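Long-range contacts in peptide ABC transporter permease (Staphylococcus hominis, PDB 6EXS), which probably imports peptides together with protons, as a POT-family member of the major facilitator superfamily, and binds a thioalcohol-conjugated peptide, a precursor of human underarm malodour: residues E281-L291 and A420-A428; L294-Q304 and F368-Y379. All coordinates share one frame; numbering follows the deposited sequence.

How the interactions relate
Helix 279-302 takes part in both contacts. Its first turns pack against the 420-428 connection in interaction 1, and its later turns, with the residues that follow up to 304, pack against 368-379 in interaction 2. The two centres are about 21 Å apart, yet the contacts meet where Leu291 O lies 3.3 Å from Phe368 CE2, a packing contact. Interaction 2 lies closer to the middle of the molecule, its centre about 15 Å from that of the chain, against about 22 Å for interaction 1. It also reaches the substrate pocket: Gln302 belongs to it, and its NE2 is 3.3 Å from the sulfur S of the bound C3H. In sequence, 294-304 and 368-379 both fall between the segments of interaction 1.

Interaction 1 of 2, residues E281-L291 and A420-A428; sequences ERSRVKAFIPL and AAVKLAPKA
Leu424 pushes its side chain against Arg284 and Phe288, where the connection between transmembrane helices 396-418 and 430-451 of the major facilitator fold lies along the first turns of helix 279-302. The tight part is apolar. Leu424 CD1 meets the edge of the Phe288 ring, 3.7 Å from Phe288 CD1, while its other methyl, CD2, rests against the Arg284 backbone. Ala420 CB adds to the same ring edge, 3.6 Å from Phe288 CE1, and Leu364 of helix 364-389 backs both Ala420 and Leu424.

The polar side is looser. Arg284, bent at chi3 (-57°), lays its guanidinium with one face over Leu424 CA. NH1 comes within 2.8 Å of Lys423 O, but the angle is too poor for a hydrogen bond. Lys423 NZ lies in the guanidinium plane at its edge, 3.9 Å from Arg284 NH1, a like-charge approach on a side where Lys423 is exposed. Glu281 lies one turn earlier on the helix. Its OE2 makes only a long ion pair with Arg284 NH2, 3.8 Å, but accepts the backbone N-H of Lys427 at 3.0 Å, the donor coming from 42° out of the carboxylate plane.

Interaction 2 of 2, residues L294-Q304 and F368-Y379; sequences LGMLFWSIQEQ and FSIGTLLAGLSY. With C3H (2-[[(2~{R})-2-azanyl-3-[(3~{S})-3-methyl-1-oxidanyl-hexan-3-yl]sulfanyl-propanoyl]amino]ethanoic acid), chain O; OLC ((2R)-2,3-dihydroxypropyl (9Z)-octadec-9-enoate), chain F.
Helices 294-302 and 368-379 run in roughly the same direction, crossing at 31° with their axes 8.7 Å apart at closest approach, and Phe298 and Thr372 have the nearest pair of CA atoms. Thr372 puts its hydroxyl between the helices: OG1 sits beside its own backbone N (chi1 -45°), 2.9 Å from Leu294 O and 2.8 Å from Phe368 O, so its one proton has two carbonyls to choose between. Its methyl CG2 presses on Leu297 CB, 3.6 Å away. Next to it, Phe298 brings CD1 to 3.6 Å from Ala375 CB and meets Gly371 O with its ring edge. The opposite edge of the Phe298 ring points at the face of the Trp299 indole, with CD2 over its centre. Two helices of the C-terminal six-helix bundle of the major facilitator fold are joined here, and Ile301 is the knob, set in a hole made by Ala375, Gly376, Ser378 and Tyr379. Its CG2 makes a CH-pi contact over the face of the Tyr379 ring, 3.9 Å from the centroid and 16° off the normal. At the edge of the same ring, Tyr379 OH donates to Gln304 OE1 at 2.8 Å, reaching the carbonyl from above its plane; OE1 is also hydrogen-bonded to Tyr463 OH of helix 460-479, and Gln304 NE2 to Asn448. Gln302 starts out away from 368-379, and the bend at chi2 lays its amide against C3H, whereas Leu374 CD2, across on the other helix, packs on the lipid OLC, 3.6 Å from C16.

Interaction 1 of 2, residues E281-L291 and A420-A428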
loop_
_atom_site.group_PDB
_atom_site.type_symbol
_atom_site.label_atom_id
_atom_site.label_comp_id
_atom_site.label_asym_id
_atom_site.label_seq_id
_atom_site.Cartn_x
_atom_site.Cartn_y
_atom_site.Cartn_z
ATOM N N GLU A 281 8.796 -25.015 -12.560
ATOM C CA GLU A 281 8.145 -24.111 -11.604
ATOM C C GLU A 281 9.219 -23.308 -10.856
ATOM O O GLU A 281 8.985 -22.156 -10.493
ATOM C CB GLU A 281 7.282 -24.899 -10.602
ATOM C CG GLU A 281 5.932 -25.347 -11.144
ATOM C CD GLU A 281 4.931 -25.865 -10.122
ATOM O OE1 GLU A 281 5.348 -26.547 -9.156
ATOM O OE2 GLU A 281 3.719 -25.614 -10.308
ATOM N N ARG A 282 10.397 -23.934 -10.634
ATOM C CA ARG A 282 11.572 -23.361 -9.979
ATOM C C ARG A 282 12.197 -22.306 -10.892
ATOM O O ARG A 282 12.666 -21.277 -10.397
ATOM C CB ARG A 282 12.581 -24.473 -9.647
ATOM C CG ARG A 282 13.790 -24.020 -8.841
ATOM C CD ARG A 282 14.654 -25.179 -8.389
ATOM N NE ARG A 282 14.127 -25.807 -7.176
ATOM C CZ ARG A 282 13.444 -26.947 -7.151
ATOM N NH1 ARG A 282 13.210 -27.614 -8.275
ATOM N NH2 ARG A 282 13.004 -27.438 -6.002
ATOM N N SER A 283 12.187 -22.556 -12.218
ATOM C CA SER A 283 12.716 -21.637 -13.226
ATOM C C SER A 283 11.920 -20.327 -13.321
ATOM O O SER A 283 12.513 -19.283 -13.586
ATOM C CB SER A 283 12.821 -22.315 -14.586
ATOM O OG SER A 283 14.097 -22.916 -14.726
ATOM N N ARG A 284 10.596 -20.381 -13.081
ATOM C CA ARG A 284 9.720 -19.210 -13.084
ATOM C C ARG A 284 9.919 -18.374 -11.808
ATOM O O ARG A 284 9.722 -17.154 -11.847
ATOM C CB ARG A 284 8.251 -19.618 -13.235
ATOM C CG ARG A 284 7.889 -20.179 -14.608
ATOM C CD ARG A 284 6.404 -20.491 -14.725
ATOM N NE ARG A 284 5.944 -21.428 -13.695
ATOM C CZ ARG A 284 4.685 -21.829 -13.547
ATOM N NH1 ARG A 284 3.741 -21.391 -14.370
ATOM N NH2 ARG A 284 4.362 -22.674 -12.579
ATOM N N VAL A 285 10.311 -19.027 -10.684
ATOM C CA VAL A 285 10.596 -18.390 -9.386
ATOM C C VAL A 285 11.852 -17.512 -9.522
ATOM O O VAL A 285 11.809 -16.341 -9.146
ATOM C CB VAL A 285 10.712 -19.421 -8.223
ATOM C CG1 VAL A 285 11.188 -18.762 -6.926
ATOM C CG2 VAL A 285 9.389 -20.149 -8.000
ATOM N N LYS A 286 12.952 -18.067 -10.087
ATOM C CA LYS A 286 14.187 -17.306 -10.306
ATOM C C LYS A 286 13.981 -16.191 -11.345
ATOM O O LYS A 286 14.626 -15.145 -11.254
ATOM C CB LYS A 286 15.402 -18.206 -10.622
ATOM C CG LYS A 286 15.250 -19.140 -11.813
ATOM C CD LYS A 286 16.569 -19.815 -12.147
ATOM C CE LYS A 286 16.469 -20.753 -13.325
ATOM N NZ LYS A 286 16.097 -22.128 -12.906
ATOM N N ALA A 287 13.032 -16.394 -12.285
ATOM C CA ALA A 287 12.653 -15.412 -13.302
ATOM C C ALA A 287 11.936 -14.211 -12.667
ATOM O O ALA A 287 11.937 -13.133 -13.261
ATOM C CB ALA A 287 11.756 -16.056 -14.345
ATOM N N PHE A 288 11.327 -14.403 -11.469
ATOM C CA PHE A 288 10.619 -13.355 -10.734
ATOM C C PHE A 288 11.561 -12.438 -9.938
ATOM O O PHE A 288 11.218 -11.274 -9.725
ATOM C CB PHE A 288 9.494 -13.925 -9.838
ATOM C CG PHE A 288 8.505 -12.863 -9.388
ATOM C CD1 PHE A 288 7.440 -12.491 -10.198
ATOM C CD2 PHE A 288 8.669 -12.203 -8.171
ATOM C CE1 PHE A 288 6.552 -11.483 -9.798
ATOM C CE2 PHE A 288 7.785 -11.195 -7.775
ATOM C CZ PHE A 288 6.728 -10.845 -8.588
ATOM N N ILE A 289 12.737 -12.952 -9.505
ATOM C CA ILE A 289 13.758 -12.201 -8.754
ATOM C C ILE A 289 14.061 -10.823 -9.425
ATOM O O ILE A 289 13.940 -9.827 -8.710
ATOM C CB ILE A 289 15.036 -13.053 -8.463
ATOM C CG1 ILE A 289 14.725 -14.167 -7.445
ATOM C CG2 ILE A 289 16.203 -12.183 -7.979
ATOM C CD1 ILE A 289 15.686 -15.376 -7.453
ATOM N N PRO A 290 14.378 -10.704 -10.757
ATOM C CA PRO A 290 14.609 -9.363 -11.339
ATOM C C PRO A 290 13.362 -8.482 -11.301
ATOM O O PRO A 290 13.490 -7.278 -11.063
ATOM C CB PRO A 290 15.039 -9.660 -12.778
ATOM C CG PRO A 290 15.454 -11.082 -12.777
ATOM C CD PRO A 290 14.576 -11.751 -11.782
ATOM N N LEU A 291 12.157 -9.091 -11.497
ATOM C CA LEU A 291 10.857 -8.403 -11.424
ATOM C C LEU A 291 10.606 -7.877 -9.988
ATOM O O LEU A 291 9.953 -6.840 -9.830
ATOM C CB LEU A 291 9.701 -9.327 -11.870
ATOM C CG LEU A 291 9.665 -9.755 -13.342
ATOM C CD1 LEU A 291 8.796 -10.977 -13.527
ATOM C CD2 LEU A 291 9.141 -8.654 -14.230
ATOM N N ALA A 420 1.433 -11.545 -12.393
ATOM C CA ALA A 420 2.697 -12.266 -12.227
ATOM C C ALA A 420 2.709 -13.185 -11.003
ATOM O O ALA A 420 3.407 -14.202 -11.016
ATOM C CB ALA A 420 3.841 -11.277 -12.135
ATOM N N ALA A 421 1.952 -12.819 -9.946
ATOM C CA ALA A 421 1.839 -13.585 -8.697
ATOM C C ALA A 421 0.935 -14.835 -8.841
ATOM O O ALA A 421 0.776 -15.594 -7.880
ATOM C CB ALA A 421 1.334 -12.681 -7.578
ATOM N N VAL A 422 0.361 -15.042 -10.051
ATOM C CA VAL A 422 -0.512 -16.164 -10.420
ATOM C C VAL A 422 0.120 -16.998 -11.572
ATOM O O VAL A 422 0.080 -18.230 -11.516
ATOM C CB VAL A 422 -1.984 -15.710 -10.697
ATOM C CG1 VAL A 422 -2.090 -14.726 -11.865
ATOM C CG2 VAL A 422 -2.924 -16.899 -10.890
ATOM N N LYS A 423 0.723 -16.323 -12.584
ATOM C CA LYS A 423 1.372 -16.950 -13.743
ATOM C C LYS A 423 2.676 -17.657 -13.354
ATOM O O LYS A 423 2.814 -18.856 -13.595
ATOM C CB LYS A 423 1.586 -15.921 -14.882
ATOM C CG LYS A 423 2.390 -16.419 -16.096
ATOM C CD LYS A 423 1.610 -17.375 -17.010
ATOM C CE LYS A 423 2.483 -18.005 -18.074
ATOM N NZ LYS A 423 3.393 -19.043 -17.517
ATOM N N LEU A 424 3.616 -16.918 -12.738
ATOM C CA LEU A 424 4.917 -17.437 -12.300
ATOM C C LEU A 424 4.812 -18.187 -10.947
ATOM O O LEU A 424 5.836 -18.525 -10.346
ATOM C CB LEU A 424 5.952 -16.286 -12.223
ATOM C CG LEU A 424 6.243 -15.530 -13.531
ATOM C CD1 LEU A 424 6.259 -14.036 -13.307
ATOM C CD2 LEU A 424 7.546 -15.982 -14.164
ATOM N N ALA A 425 3.572 -18.480 -10.500
ATOM C CA ALA A 425 3.275 -19.143 -9.229
ATOM C C ALA A 425 3.248 -20.681 -9.274
ATOM O O ALA A 425 2.546 -21.250 -10.118
ATOM C CB ALA A 425 1.961 -18.621 -8.667
ATOM N N PRO A 426 3.948 -21.369 -8.330
ATOM C CA PRO A 426 3.868 -22.840 -8.283
ATOM C C PRO A 426 2.533 -23.281 -7.668
ATOM O O PRO A 426 1.922 -22.509 -6.920
ATOM C CB PRO A 426 5.065 -23.245 -7.406
ATOM C CG PRO A 426 5.792 -21.962 -7.064
ATOM C CD PRO A 426 4.806 -20.858 -7.243
ATOM N N LYS A 427 2.079 -24.513 -7.992
ATOM C CA LYS A 427 0.804 -25.089 -7.536
ATOM C C LYS A 427 0.598 -25.055 -6.012
ATOM O O LYS A 427 -0.519 -24.806 -5.560
ATOM C CB LYS A 427 0.630 -26.519 -8.076
ATOM C CG LYS A 427 -0.819 -26.998 -8.113
ATOM C CD LYS A 427 -0.912 -28.495 -8.382
ATOM C CE LYS A 427 -2.327 -29.017 -8.283
ATOM N NZ LYS A 427 -3.155 -28.630 -9.458
ATOM N N ALA A 428 1.664 -25.304 -5.232
ATOM C CA ALA A 428 1.603 -25.320 -3.768
ATOM C C ALA A 428 1.853 -23.948 -3.128
ATOM O O ALA A 428 1.368 -23.696 -2.021
ATOM C CB ALA A 428 2.589 -26.342 -3.217
#

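Interaction 2 of 2, residues L294-Q304 and F368-Y379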
loop_
_atom_site.group_PDB
_atom_site.type_symbol
_atom_site.label_atom_id
_atom_site.label_comp_id
_atom_site.label_asym_id
_atom_site.label_seq_id
_atom_site.Cartn_x
_atom_site.Cartn_y
_atom_site.Cartn_z
ATOM N N LEU A 294 12.914 -4.701 -9.748
ATOM C CA LEU A 294 12.247 -3.668 -10.544
ATOM C C LEU A 294 11.013 -3.113 -9.835
ATOM O O LEU A 294 10.836 -1.885 -9.800
ATOM C CB LEU A 294 11.889 -4.161 -11.962
ATOM C CG LEU A 294 13.048 -4.388 -12.963
ATOM C CD1 LEU A 294 12.514 -4.817 -14.314
ATOM C CD2 LEU A 294 13.902 -3.147 -13.150
ATOM N N GLY A 295 10.213 -4.013 -9.237
ATOM C CA GLY A 295 9.016 -3.677 -8.463
ATOM C C GLY A 295 9.326 -2.881 -7.204
ATOM O O GLY A 295 8.634 -1.912 -6.893
ATOM N N MET A 296 10.394 -3.274 -6.491
ATOM C CA MET A 296 10.863 -2.621 -5.271
ATOM C C MET A 296 11.340 -1.187 -5.572
ATOM O O MET A 296 10.950 -0.259 -4.856
ATOM C CB MET A 296 11.984 -3.454 -4.626
ATOM C CG MET A 296 12.047 -3.323 -3.132
ATOM S SD MET A 296 13.148 -4.525 -2.341
ATOM C CE MET A 296 14.756 -3.874 -2.831
ATOM N N LEU A 297 12.151 -1.014 -6.655
ATOM C CA LEU A 297 12.675 0.272 -7.119
ATOM C C LEU A 297 11.532 1.209 -7.514
ATOM O O LEU A 297 11.634 2.421 -7.291
ATOM C CB LEU A 297 13.633 0.103 -8.318
ATOM C CG LEU A 297 15.006 -0.543 -8.105
ATOM C CD1 LEU A 297 15.593 -0.952 -9.423
ATOM C CD2 LEU A 297 15.975 0.395 -7.365
ATOM N N PHE A 298 10.443 0.655 -8.095
ATOM C CA PHE A 298 9.276 1.457 -8.480
ATOM C C PHE A 298 8.536 2.001 -7.252
ATOM O O PHE A 298 8.265 3.204 -7.195
ATOM C CB PHE A 298 8.293 0.685 -9.393
ATOM C CG PHE A 298 7.074 1.535 -9.664
ATOM C CD1 PHE A 298 7.083 2.483 -10.678
ATOM C CD2 PHE A 298 5.972 1.489 -8.817
ATOM C CE1 PHE A 298 6.006 3.339 -10.859
ATOM C CE2 PHE A 298 4.897 2.349 -9.000
ATOM C CZ PHE A 298 4.931 3.277 -10.007
ATOM N N TRP A 299 8.165 1.105 -6.297
ATOM C CA TRP A 299 7.432 1.490 -5.091
ATOM C C TRP A 299 8.252 2.340 -4.139
ATOM O O TRP A 299 7.658 3.106 -3.388
ATOM C CB TRP A 299 6.808 0.290 -4.369
ATOM C CG TRP A 299 5.793 -0.433 -5.189
ATOM C CD1 TRP A 299 5.887 -1.706 -5.668
ATOM C CD2 TRP A 299 4.565 0.100 -5.702
ATOM N NE1 TRP A 299 4.779 -2.012 -6.420
ATOM C CE2 TRP A 299 3.948 -0.923 -6.457
ATOM C CE3 TRP A 299 3.892 1.324 -5.544
ATOM C CZ2 TRP A 299 2.709 -0.746 -7.086
ATOM C CZ3 TRP A 299 2.672 1.503 -6.167
ATOM C CH2 TRP A 299 2.094 0.481 -6.938
ATOM N N SER A 300 9.594 2.258 -4.187
ATOM C CA SER A 300 10.445 3.098 -3.324
ATOM C C SER A 300 10.215 4.571 -3.677
ATOM O O SER A 300 9.864 5.360 -2.801
ATOM C CB SER A 300 11.920 2.714 -3.459
ATOM O OG SER A 300 12.763 3.624 -2.770
ATOM N N ILE A 301 10.315 4.897 -4.982
ATOM C CA ILE A 301 10.090 6.228 -5.532
ATOM C C ILE A 301 8.612 6.602 -5.436
ATOM O O ILE A 301 8.302 7.671 -4.910
ATOM C CB ILE A 301 10.688 6.378 -6.953
ATOM C CG1 ILE A 301 12.244 6.334 -6.871
ATOM C CG2 ILE A 301 10.200 7.687 -7.615
ATOM C CD1 ILE A 301 12.988 6.287 -8.195
ATOM N N GLN A 302 7.704 5.708 -5.875
ATOM C CA GLN A 302 6.258 5.953 -5.801
ATOM C C GLN A 302 5.742 6.236 -4.366
ATOM O O GLN A 302 5.036 7.216 -4.167
ATOM C CB GLN A 302 5.470 4.806 -6.457
ATOM C CG GLN A 302 4.034 5.160 -6.833
ATOM C CD GLN A 302 3.065 5.128 -5.674
ATOM O OE1 GLN A 302 3.224 4.406 -4.697
ATOM N NE2 GLN A 302 2.013 5.900 -5.773
ATOM N N GLU A 303 6.082 5.393 -3.380
ATOM C CA GLU A 303 5.609 5.594 -2.005
ATOM C C GLU A 303 6.236 6.817 -1.302
ATOM O O GLU A 303 5.801 7.183 -0.202
ATOM C CB GLU A 303 5.773 4.327 -1.166
ATOM C CG GLU A 303 4.866 3.176 -1.578
ATOM C CD GLU A 303 3.416 3.252 -1.142
ATOM O OE1 GLU A 303 2.996 4.304 -0.606
ATOM O OE2 GLU A 303 2.696 2.248 -1.341
ATOM N N GLN A 304 7.207 7.479 -1.960
ATOM C CA GLN A 304 7.831 8.679 -1.411
ATOM C C GLN A 304 7.045 9.939 -1.734
ATOM O O GLN A 304 7.356 10.997 -1.194
ATOM C CB GLN A 304 9.297 8.802 -1.825
ATOM C CG GLN A 304 10.261 8.120 -0.870
ATOM C CD GLN A 304 11.658 8.103 -1.436
ATOM O OE1 GLN A 304 12.201 9.135 -1.855
ATOM N NE2 GLN A 304 12.274 6.926 -1.468
ATOM N N PHE A 368 7.588 -3.792 -16.589
ATOM C CA PHE A 368 8.193 -3.452 -15.293
ATOM C C PHE A 368 9.353 -2.477 -15.466
ATOM O O PHE A 368 9.475 -1.527 -14.693
ATOM C CB PHE A 368 8.680 -4.717 -14.581
ATOM C CG PHE A 368 7.708 -5.269 -13.569
ATOM C CD1 PHE A 368 6.478 -5.787 -13.970
ATOM C CD2 PHE A 368 8.037 -5.313 -12.221
ATOM C CE1 PHE A 368 5.579 -6.301 -13.032
ATOM C CE2 PHE A 368 7.144 -5.835 -11.286
ATOM C CZ PHE A 368 5.923 -6.328 -11.697
ATOM N N SER A 369 10.191 -2.711 -16.492
ATOM C CA SER A 369 11.328 -1.869 -16.837
ATOM C C SER A 369 10.865 -0.466 -17.240
ATOM O O SER A 369 11.439 0.508 -16.753
ATOM C CB SER A 369 12.160 -2.518 -17.939
ATOM O OG SER A 369 12.720 -3.741 -17.488
ATOM N N ILE A 370 9.787 -0.366 -18.071
ATOM C CA ILE A 370 9.177 0.892 -18.513
ATOM C C ILE A 370 8.687 1.689 -17.293
ATOM O O ILE A 370 8.961 2.890 -17.198
ATOM C CB ILE A 370 8.046 0.653 -19.549
ATOM C CG1 ILE A 370 8.605 0.124 -20.877
ATOM C CG2 ILE A 370 7.220 1.926 -19.784
ATOM C CD1 ILE A 370 7.554 -0.693 -21.736
ATOM N N GLY A 371 7.999 1.002 -16.377
ATOM C CA GLY A 371 7.465 1.575 -15.147
ATOM C C GLY A 371 8.518 2.154 -14.227
ATOM O O GLY A 371 8.380 3.297 -13.784
ATOM N N THR A 372 9.586 1.369 -13.950
ATOM C CA THR A 372 10.719 1.742 -13.084
ATOM C C THR A 372 11.539 2.889 -13.675
ATOM O O THR A 372 11.934 3.786 -12.928
ATOM C CB THR A 372 11.600 0.529 -12.775
ATOM O OG1 THR A 372 10.765 -0.568 -12.434
ATOM C CG2 THR A 372 12.543 0.786 -11.640
ATOM N N LEU A 373 11.805 2.851 -15.008
ATOM C CA LEU A 373 12.525 3.909 -15.722
ATOM C C LEU A 373 11.746 5.204 -15.573
ATOM O O LEU A 373 12.350 6.235 -15.282
ATOM C CB LEU A 373 12.680 3.581 -17.219
ATOM C CG LEU A 373 13.799 2.627 -17.631
ATOM C CD1 LEU A 373 13.625 2.199 -19.073
ATOM C CD2 LEU A 373 15.187 3.238 -17.407
ATOM N N LEU A 374 10.397 5.139 -15.722
ATOM C CA LEU A 374 9.513 6.295 -15.555
ATOM C C LEU A 374 9.516 6.819 -14.106
ATOM O O LEU A 374 9.562 8.039 -13.905
ATOM C CB LEU A 374 8.091 6.023 -16.080
ATOM C CG LEU A 374 7.904 6.088 -17.603
ATOM C CD1 LEU A 374 6.632 5.398 -18.022
ATOM C CD2 LEU A 374 7.879 7.513 -18.102
ATOM N N ALA A 375 9.536 5.904 -13.105
ATOM C CA ALA A 375 9.644 6.293 -11.696
ATOM C C ALA A 375 10.986 7.041 -11.467
ATOM O O ALA A 375 10.987 8.105 -10.850
ATOM C CB ALA A 375 9.554 5.078 -10.801
ATOM N N GLY A 376 12.080 6.525 -12.046
ATOM C CA GLY A 376 13.405 7.142 -11.973
ATOM C C GLY A 376 13.491 8.480 -12.684
ATOM O O GLY A 376 14.134 9.408 -12.186
ATOM N N LEU A 377 12.828 8.586 -13.860
ATOM C CA LEU A 377 12.755 9.811 -14.675
ATOM C C LEU A 377 11.957 10.926 -13.983
ATOM O O LEU A 377 12.218 12.101 -14.237
ATOM C CB LEU A 377 12.190 9.531 -16.075
ATOM C CG LEU A 377 13.154 8.855 -17.047
ATOM C CD1 LEU A 377 12.401 8.040 -18.078
ATOM C CD2 LEU A 377 14.118 9.864 -17.697
ATOM N N SER A 378 11.006 10.555 -13.097
ATOM C CA SER A 378 10.192 11.493 -12.328
ATOM C C SER A 378 11.025 12.149 -11.212
ATOM O O SER A 378 10.773 13.304 -10.863
ATOM C CB SER A 378 8.938 10.810 -11.785
ATOM O OG SER A 378 9.178 10.027 -10.627
ATOM N N TYR A 379 12.034 11.413 -10.684
ATOM C CA TYR A 379 12.986 11.904 -9.673
ATOM C C TYR A 379 14.142 12.709 -10.310
ATOM O O TYR A 379 14.580 13.689 -9.717
ATOM C CB TYR A 379 13.477 10.774 -8.750
ATOM C CG TYR A 379 12.785 10.756 -7.400
ATOM C CD1 TYR A 379 11.465 11.185 -7.261
ATOM C CD2 TYR A 379 13.438 10.273 -6.266
ATOM C CE1 TYR A 379 10.824 11.168 -6.022
ATOM C CE2 TYR A 379 12.801 10.237 -5.024
ATOM C CZ TYR A 379 11.496 10.693 -4.907
ATOM O OH TYR A 379 10.863 10.682 -3.694
HETATM O O2 C3H O . -4.228 2.913 -3.318
HETATM C C11 C3H O . -4.178 3.388 -4.396
HETATM O O3 C3H O . -4.101 2.695 -5.478
HETATM C C10 C3H O . -4.134 4.860 -4.686
HETATM N N1 C3H O . -3.529 5.632 -3.628
HETATM C C9 C3H O . -2.221 5.812 -3.563
HETATM O O1 C3H O . -1.415 4.897 -3.654
HETATM C C8 C3H O . -1.705 7.203 -3.390
HETATM N N C3H O . -2.792 8.064 -2.947
HETATM C C7 C3H O . -0.602 7.247 -2.331
HETATM S S C3H O . 1.112 7.341 -2.911
HETATM C C3 C3H O . 1.460 8.972 -3.762
HETATM C C4 C3H O . 1.361 10.032 -2.695
HETATM C C5 C3H O . 0.465 9.102 -4.923
HETATM C C6 C3H O . 0.402 10.435 -5.634
HETATM O O C3H O . -0.849 11.031 -5.528
HETATM C C2 C3H O . 2.862 8.986 -4.364
HETATM C C1 C3H O . 2.925 9.132 -5.874
HETATM C C C3H O . 4.346 9.149 -6.368
HETATM C C18 OLC F . 5.025 8.740 -21.292
HETATM C C10 OLC F . 13.043 13.719 -17.502
HETATM C C9 OLC F . 13.641 14.846 -17.129
HETATM C C17 OLC F . 6.488 9.127 -21.369
HETATM C C11 OLC F . 12.145 13.502 -18.692
HETATM C C8 OLC F . 13.550 16.198 -17.796
HETATM C C24 OLC F . 15.694 28.747 -14.884
HETATM C C16 OLC F . 6.901 10.195 -20.361
HETATM C C12 OLC F . 10.890 12.692 -18.377
HETATM C C7 OLC F . 14.229 17.309 -17.002
HETATM C C15 OLC F . 8.354 10.627 -20.506
HETATM C C13 OLC F . 10.236 12.083 -19.607
HETATM C C6 OLC F . 13.946 18.707 -17.527
HETATM C C14 OLC F . 8.898 11.424 -19.331
HETATM C C5 OLC F . 14.739 19.812 -16.843
HETATM C C4 OLC F . 14.048 20.432 -15.639
HETATM C C3 OLC F . 13.766 21.922 -15.775
HETATM C C2 OLC F . 14.851 22.820 -15.179
HETATM C C21 OLC F . 15.136 26.385 -14.210
HETATM C C1 OLC F . 14.446 24.264 -15.067
HETATM C C22 OLC F . 16.096 27.287 -14.951
HETATM O O19 OLC F . 13.368 24.703 -15.378
HETATM O O25 OLC F . 15.827 29.279 -13.569
HETATM O O23 OLC F . 17.426 27.118 -14.445
HETATM O O20 OLC F . 15.440 25.012 -14.563
#